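Local coordinates for periplasmic binding protein (Thermotoga lettingae TMO, PDB 4RY8), which binds 5-methylthioribose and probably serves as the solute-binding component of a transporter for this sugar, at residues R264-L275 with N313-K321. Sequence-based numbering, arbitrary orientation.
Sequences RAAAALVGGEKL and NLVWPEWLK
The guanidinium of Arg264 lies flat on the indole of Trp316, with planes 11° apart and centres 3.9 Å apart. Arg264 CD sits over the six-membered ring of Trp316 in a CH-pi contact. At its edge the guanidinium grips one backbone oxygen: Arg264 NH2 reaches Leu314 O at 2.8 Å and NE reaches the same atom at 3.1 Å, both within the guanidinium plane. NE also makes a weak bond to Val315 O. Trp319 is held by its edge. Its NE1 donates in the ring plane to Glu273 OE2 at 2.7 Å, on the anti side of the carboxylate and 23° out of its plane. Ala267 O also lies at this edge. Leu320 CB, from the same segment, lies over one face toward the rim, while Gly271 CA approaches CZ2 obliquely.

In Arg264 the bend at chi3 (-52°) brings NE over the Trp316 indole, and chi4 sets the guanidinium flat. With an alanine here, Leu314 O would probably lose both donors and Trp316 its flat cover. Along the helix, Val315 CG1 packs on Ala268 CB at 3.7 Å. On helix 28-44, Met40 touches Arg264 and Trp316, and Leu44 touches Ala267 and Leu320. Residues 313-321 thus line one side of helix 255-270, which ends in a Schellman motif at Gly272, on one lobe of a two-lobed periplasmic binding protein fold.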
ATOM      1  N   ARG C 264       3.022 -26.144  -0.409  1.00 37.42           N
ATOM      2  CA  ARG C 264       3.855 -26.165   0.796  1.00 28.93           C
ATOM      3  C   ARG C 264       3.049 -25.941   2.014  1.00 27.64           C
ATOM      4  O   ARG C 264       3.295 -26.596   3.003  1.00 31.63           O
ATOM      5  CB  ARG C 264       4.913 -25.060   0.804  1.00 38.19           C
ATOM      6  CG  ARG C 264       6.248 -25.506   0.315  1.00 47.48           C
ATOM      7  CD  ARG C 264       7.380 -24.716   0.949  1.00 76.47           C
ATOM      8  NE  ARG C 264       7.252 -23.255   0.873  1.00 37.00           N
ATOM      9  CZ  ARG C 264       7.292 -22.543  -0.248  1.00 30.31           C
ATOM     10  NH1 ARG C 264       7.400 -23.117  -1.443  1.00 32.70           N
ATOM     11  NH2 ARG C 264       7.237 -21.231  -0.170  1.00 32.03           N
ATOM     12  N   ALA C 265       2.122 -24.970   1.955  1.00 27.43           N
ATOM     13  CA  ALA C 265       1.254 -24.657   3.083  1.00 30.64           C
ATOM     14  C   ALA C 265       0.400 -25.849   3.442  1.00 31.00           C
ATOM     15  O   ALA C 265       0.255 -26.203   4.618  1.00 28.28           O
ATOM     16  CB  ALA C 265       0.364 -23.443   2.785  1.00 29.01           C
ATOM     17  N   ALA C 266      -0.220 -26.417   2.413  1.00 33.63           N
ATOM     18  CA  ALA C 266      -1.058 -27.572   2.575  1.00 27.54           C
ATOM     19  C   ALA C 266      -0.262 -28.676   3.241  1.00 28.02           C
ATOM     20  O   ALA C 266      -0.706 -29.276   4.204  1.00 30.24           O
ATOM     21  CB  ALA C 266      -1.564 -28.033   1.236  1.00 25.60           C
ATOM     22  N   ALA C 267       0.940 -28.925   2.735  1.00 30.68           N
ATOM     23  CA  ALA C 267       1.752 -30.023   3.250  1.00 31.68           C
ATOM     24  C   ALA C 267       2.200 -29.746   4.683  1.00 33.40           C
ATOM     25  O   ALA C 267       2.272 -30.657   5.497  1.00 35.45           O
ATOM     26  CB  ALA C 267       2.955 -30.266   2.344  1.00 32.52           C
ATOM     27  N   ALA C 268       2.479 -28.479   4.992  1.00 44.71           N
ATOM     28  CA  ALA C 268       2.813 -28.074   6.354  1.00 38.73           C
ATOM     29  C   ALA C 268       1.678 -28.389   7.330  1.00 37.06           C
ATOM     30  O   ALA C 268       1.910 -28.941   8.412  1.00 34.01           O
ATOM     31  CB  ALA C 268       3.174 -26.591   6.399  1.00 33.31           C
ATOM     32  N   LEU C 269       0.446 -28.045   6.962  1.00 28.67           N
ATOM     33  CA  LEU C 269      -0.696 -28.333   7.851  1.00 31.28           C
ATOM     34  C   LEU C 269      -0.825 -29.816   8.118  1.00 30.86           C
ATOM     35  O   LEU C 269      -1.025 -30.213   9.249  1.00 30.49           O
ATOM     36  CB  LEU C 269      -2.008 -27.818   7.262  1.00 28.10           C
ATOM     37  CG  LEU C 269      -2.106 -26.310   7.133  1.00 29.33           C
ATOM     38  CD1 LEU C 269      -3.253 -25.946   6.201  1.00 35.63           C
ATOM     39  CD2 LEU C 269      -2.229 -25.643   8.504  1.00 40.67           C
ATOM     40  N   VAL C 270      -0.692 -30.637   7.079  1.00 37.94           N
ATOM     41  CA  VAL C 270      -0.800 -32.095   7.237  1.00 38.00           C
ATOM     42  C   VAL C 270       0.274 -32.599   8.223  1.00 33.75           C
ATOM     43  O   VAL C 270      -0.007 -33.449   9.053  1.00 33.80           O
ATOM     44  CB  VAL C 270      -0.719 -32.835   5.874  1.00 36.99           C
ATOM     45  CG1 VAL C 270      -0.545 -34.335   6.080  1.00 37.58           C
ATOM     46  CG2 VAL C 270      -1.973 -32.553   5.038  1.00 34.70           C
ATOM     47  N   GLY C 271       1.475 -32.035   8.142  1.00 33.52           N
ATOM     48  CA  GLY C 271       2.532 -32.264   9.133  1.00 35.35           C
ATOM     49  C   GLY C 271       2.301 -31.745  10.559  1.00 42.06           C
ATOM     50  O   GLY C 271       3.160 -31.921  11.418  1.00 48.23           O
ATOM     51  N   GLY C 272       1.163 -31.102  10.823  1.00 55.34           N
ATOM     52  CA  GLY C 272       0.821 -30.639  12.172  1.00 52.36           C
ATOM     53  C   GLY C 272       1.292 -29.231  12.507  1.00 45.33           C
ATOM     54  O   GLY C 272       1.121 -28.772  13.635  1.00 47.16           O
ATOM     55  N   GLU C 273       1.883 -28.542  11.534  1.00 35.35           N
ATOM     56  CA  GLU C 273       2.379 -27.192  11.730  1.00 38.26           C
ATOM     57  C   GLU C 273       1.242 -26.158  11.793  1.00 46.51           C
ATOM     58  O   GLU C 273       0.274 -26.236  11.035  1.00 42.90           O
ATOM     59  CB  GLU C 273       3.334 -26.806  10.601  1.00 37.79           C
ATOM     60  CG  GLU C 273       4.593 -27.627  10.534  1.00 48.08           C
ATOM     61  CD  GLU C 273       5.605 -27.297  11.632  1.00 47.26           C
ATOM     62  OE1 GLU C 273       5.531 -26.220  12.266  1.00 46.93           O
ATOM     63  OE2 GLU C 273       6.493 -28.132  11.855  1.00 51.63           O
ATOM     64  N   LYS C 274       1.378 -25.207  12.714  1.00 55.21           N
ATOM     65  CA  LYS C 274       0.487 -24.058  12.802  1.00 42.82           C
ATOM     66  C   LYS C 274       1.081 -22.971  11.912  1.00 36.41           C
ATOM     67  O   LYS C 274       2.256 -22.617  12.052  1.00 35.59           O
ATOM     68  CB  LYS C 274       0.349 -23.566  14.255  1.00 61.97           C
ATOM     69  N   LEU C 275       0.262 -22.481  10.991  1.00 33.02           N
ATOM     70  CA  LEU C 275       0.669 -21.485  10.024  1.00 31.31           C
ATOM     71  C   LEU C 275       0.101 -20.138  10.384  1.00 28.04           C
ATOM     72  O   LEU C 275      -0.946 -20.052  11.039  1.00 28.38           O
ATOM     73  CB  LEU C 275       0.217 -21.880   8.606  1.00 29.11           C
ATOM     74  CG  LEU C 275       1.283 -22.493   7.649  1.00 34.10           C
ATOM     75  CD1 LEU C 275       2.291 -23.376   8.374  1.00 35.43           C
ATOM     76  CD2 LEU C 275       0.645 -23.252   6.484  1.00 28.39           C
ATOM     77  N   ASN C 313      10.500 -17.061   0.640  1.00 43.38           N
ATOM     78  CA  ASN C 313      10.897 -17.926   1.739  1.00 49.55           C
ATOM     79  C   ASN C 313       9.832 -18.157   2.820  1.00 51.06           C
ATOM     80  O   ASN C 313      10.183 -18.324   3.984  1.00 56.39           O
ATOM     81  CB  ASN C 313      12.176 -17.388   2.387  1.00 64.02           C
ATOM     82  N   LEU C 314       8.547 -18.175   2.439  1.00 43.54           N
ATOM     83  CA  LEU C 314       7.464 -18.460   3.373  1.00 31.45           C
ATOM     84  C   LEU C 314       7.210 -19.961   3.559  1.00 29.13           C
ATOM     85  O   LEU C 314       7.214 -20.709   2.602  1.00 35.39           O
ATOM     86  CB  LEU C 314       6.152 -17.846   2.858  1.00 52.02           C
ATOM     87  CG  LEU C 314       6.023 -16.333   2.905  1.00 45.46           C
ATOM     88  CD1 LEU C 314       4.855 -15.898   2.038  1.00 36.05           C
ATOM     89  CD2 LEU C 314       5.841 -15.860   4.337  1.00 48.91           C
ATOM     90  N   VAL C 315       6.947 -20.375   4.797  1.00 29.98           N
ATOM     91  CA  VAL C 315       6.528 -21.737   5.136  1.00 31.49           C
ATOM     92  C   VAL C 315       7.526 -22.812   4.722  1.00 40.61           C
ATOM     93  O   VAL C 315       7.234 -23.659   3.872  1.00 32.45           O
ATOM     94  CB  VAL C 315       5.133 -22.080   4.565  1.00 29.29           C
ATOM     95  CG1 VAL C 315       4.652 -23.407   5.123  1.00 28.17           C
ATOM     96  CG2 VAL C 315       4.144 -20.985   4.936  1.00 33.13           C
ATOM     97  N   TRP C 316       8.694 -22.782   5.354  1.00 41.20           N
ATOM     98  CA  TRP C 316       9.719 -23.785   5.136  1.00 39.27           C
ATOM     99  C   TRP C 316      10.159 -24.399   6.475  1.00 50.79           C
ATOM    100  O   TRP C 316      11.341 -24.300   6.844  1.00 51.42           O
ATOM    101  CB  TRP C 316      10.930 -23.144   4.442  1.00 45.26           C
ATOM    102  CG  TRP C 316      10.752 -22.827   2.969  1.00 34.66           C
ATOM    103  CD1 TRP C 316      10.506 -21.609   2.418  1.00 45.04           C
ATOM    104  CD2 TRP C 316      10.848 -23.745   1.884  1.00 34.95           C
ATOM    105  NE1 TRP C 316      10.413 -21.713   1.053  1.00 41.83           N
ATOM    106  CE2 TRP C 316      10.624 -23.017   0.699  1.00 36.16           C
ATOM    107  CE3 TRP C 316      11.089 -25.120   1.798  1.00 39.34           C
ATOM    108  CZ2 TRP C 316      10.642 -23.609  -0.556  1.00 39.54           C
ATOM    109  CZ3 TRP C 316      11.112 -25.711   0.550  1.00 51.02           C
ATOM    110  CH2 TRP C 316      10.886 -24.954  -0.613  1.00 83.89           C
ATOM    111  N   PRO C 317       9.230 -25.053   7.204  1.00 37.35           N
ATOM    112  CA  PRO C 317       9.651 -25.687   8.458  1.00 41.62           C
ATOM    113  C   PRO C 317      10.840 -26.613   8.230  1.00 42.66           C
ATOM    114  O   PRO C 317      11.057 -27.086   7.109  1.00 42.33           O
ATOM    115  CB  PRO C 317       8.412 -26.483   8.916  1.00 53.14           C
ATOM    116  CG  PRO C 317       7.364 -26.289   7.868  1.00 50.79           C
ATOM    117  CD  PRO C 317       7.772 -25.138   6.996  1.00 42.64           C
ATOM    118  N   GLU C 318      11.611 -26.873   9.272  1.00 54.47           N
ATOM    119  CA  GLU C 318      12.866 -27.585   9.083  1.00 47.58           C
ATOM    120  C   GLU C 318      12.663 -28.914   8.388  1.00 51.04           C
ATOM    121  O   GLU C 318      13.383 -29.249   7.437  1.00 56.20           O
ATOM    122  CB  GLU C 318      13.566 -27.818  10.425  1.00 81.32           C
ATOM    123  CG  GLU C 318      14.038 -26.551  11.110  1.00 81.89           C
ATOM    124  CD  GLU C 318      14.881 -25.681  10.204  1.00 73.85           C
ATOM    125  OE1 GLU C 318      14.806 -24.447  10.358  1.00 80.15           O
ATOM    126  OE2 GLU C 318      15.607 -26.229   9.340  1.00 91.24           O
ATOM    127  N   TRP C 319      11.695 -29.680   8.882  1.00 47.01           N
ATOM    128  CA  TRP C 319      11.424 -31.012   8.344  1.00 42.84           C
ATOM    129  C   TRP C 319      11.027 -31.008   6.864  1.00 41.55           C
ATOM    130  O   TRP C 319      11.370 -31.912   6.116  1.00 44.81           O
ATOM    131  CB  TRP C 319      10.368 -31.726   9.202  1.00 43.68           C
ATOM    132  CG  TRP C 319       9.009 -31.077   9.227  1.00 50.32           C
ATOM    133  CD1 TRP C 319       8.525 -30.202  10.166  1.00 44.69           C
ATOM    134  CD2 TRP C 319       7.953 -31.279   8.283  1.00 40.13           C
ATOM    135  NE1 TRP C 319       7.241 -29.834   9.845  1.00 56.76           N
ATOM    136  CE2 TRP C 319       6.864 -30.480   8.697  1.00 46.48           C
ATOM    137  CE3 TRP C 319       7.822 -32.042   7.124  1.00 43.40           C
ATOM    138  CZ2 TRP C 319       5.657 -30.449   8.010  1.00 35.55           C
ATOM    139  CZ3 TRP C 319       6.609 -31.981   6.422  1.00 49.41           C
ATOM    140  CH2 TRP C 319       5.552 -31.183   6.878  1.00 36.98           C
ATOM    141  N   LEU C 320      10.313 -29.984   6.440  1.00 38.24           N
ATOM    142  CA  LEU C 320       9.865 -29.915   5.068  1.00 45.11           C
ATOM    143  C   LEU C 320      10.987 -29.607   4.090  1.00 42.35           C
ATOM    144  O   LEU C 320      11.023 -30.181   3.001  1.00 49.93           O
ATOM    145  CB  LEU C 320       8.757 -28.866   4.916  1.00 38.08           C
ATOM    146  CG  LEU C 320       7.988 -28.904   3.592  1.00 49.16           C
ATOM    147  CD1 LEU C 320       6.509 -28.651   3.854  1.00 44.32           C
ATOM    148  CD2 LEU C 320       8.531 -27.890   2.587  1.00 57.16           C
ATOM    149  N   LYS C 321      11.877 -28.678   4.438  1.00 59.29           N
ATOM    150  CA  LYS C 321      12.979 -28.339   3.529  1.00 56.24           C
ATOM    151  C   LYS C 321      13.981 -29.477   3.545  1.00 48.81           C
ATOM    152  O   LYS C 321      14.547 -29.797   2.509  1.00 54.51           O
ATOM    153  CB  LYS C 321      13.650 -27.002   3.874  1.00 62.24           C
ATOM    154  CG  LYS C 321      14.731 -27.090   4.937  1.00 56.43           C
ATOM    155  CD  LYS C 321      15.341 -25.732   5.275  1.00 62.50           C
ATOM    156  CE  LYS C 321      14.281 -24.743   5.734  1.00 64.08           C
ATOM    157  NZ  LYS C 321      14.822 -23.628   6.548  1.00 65.04           N
TER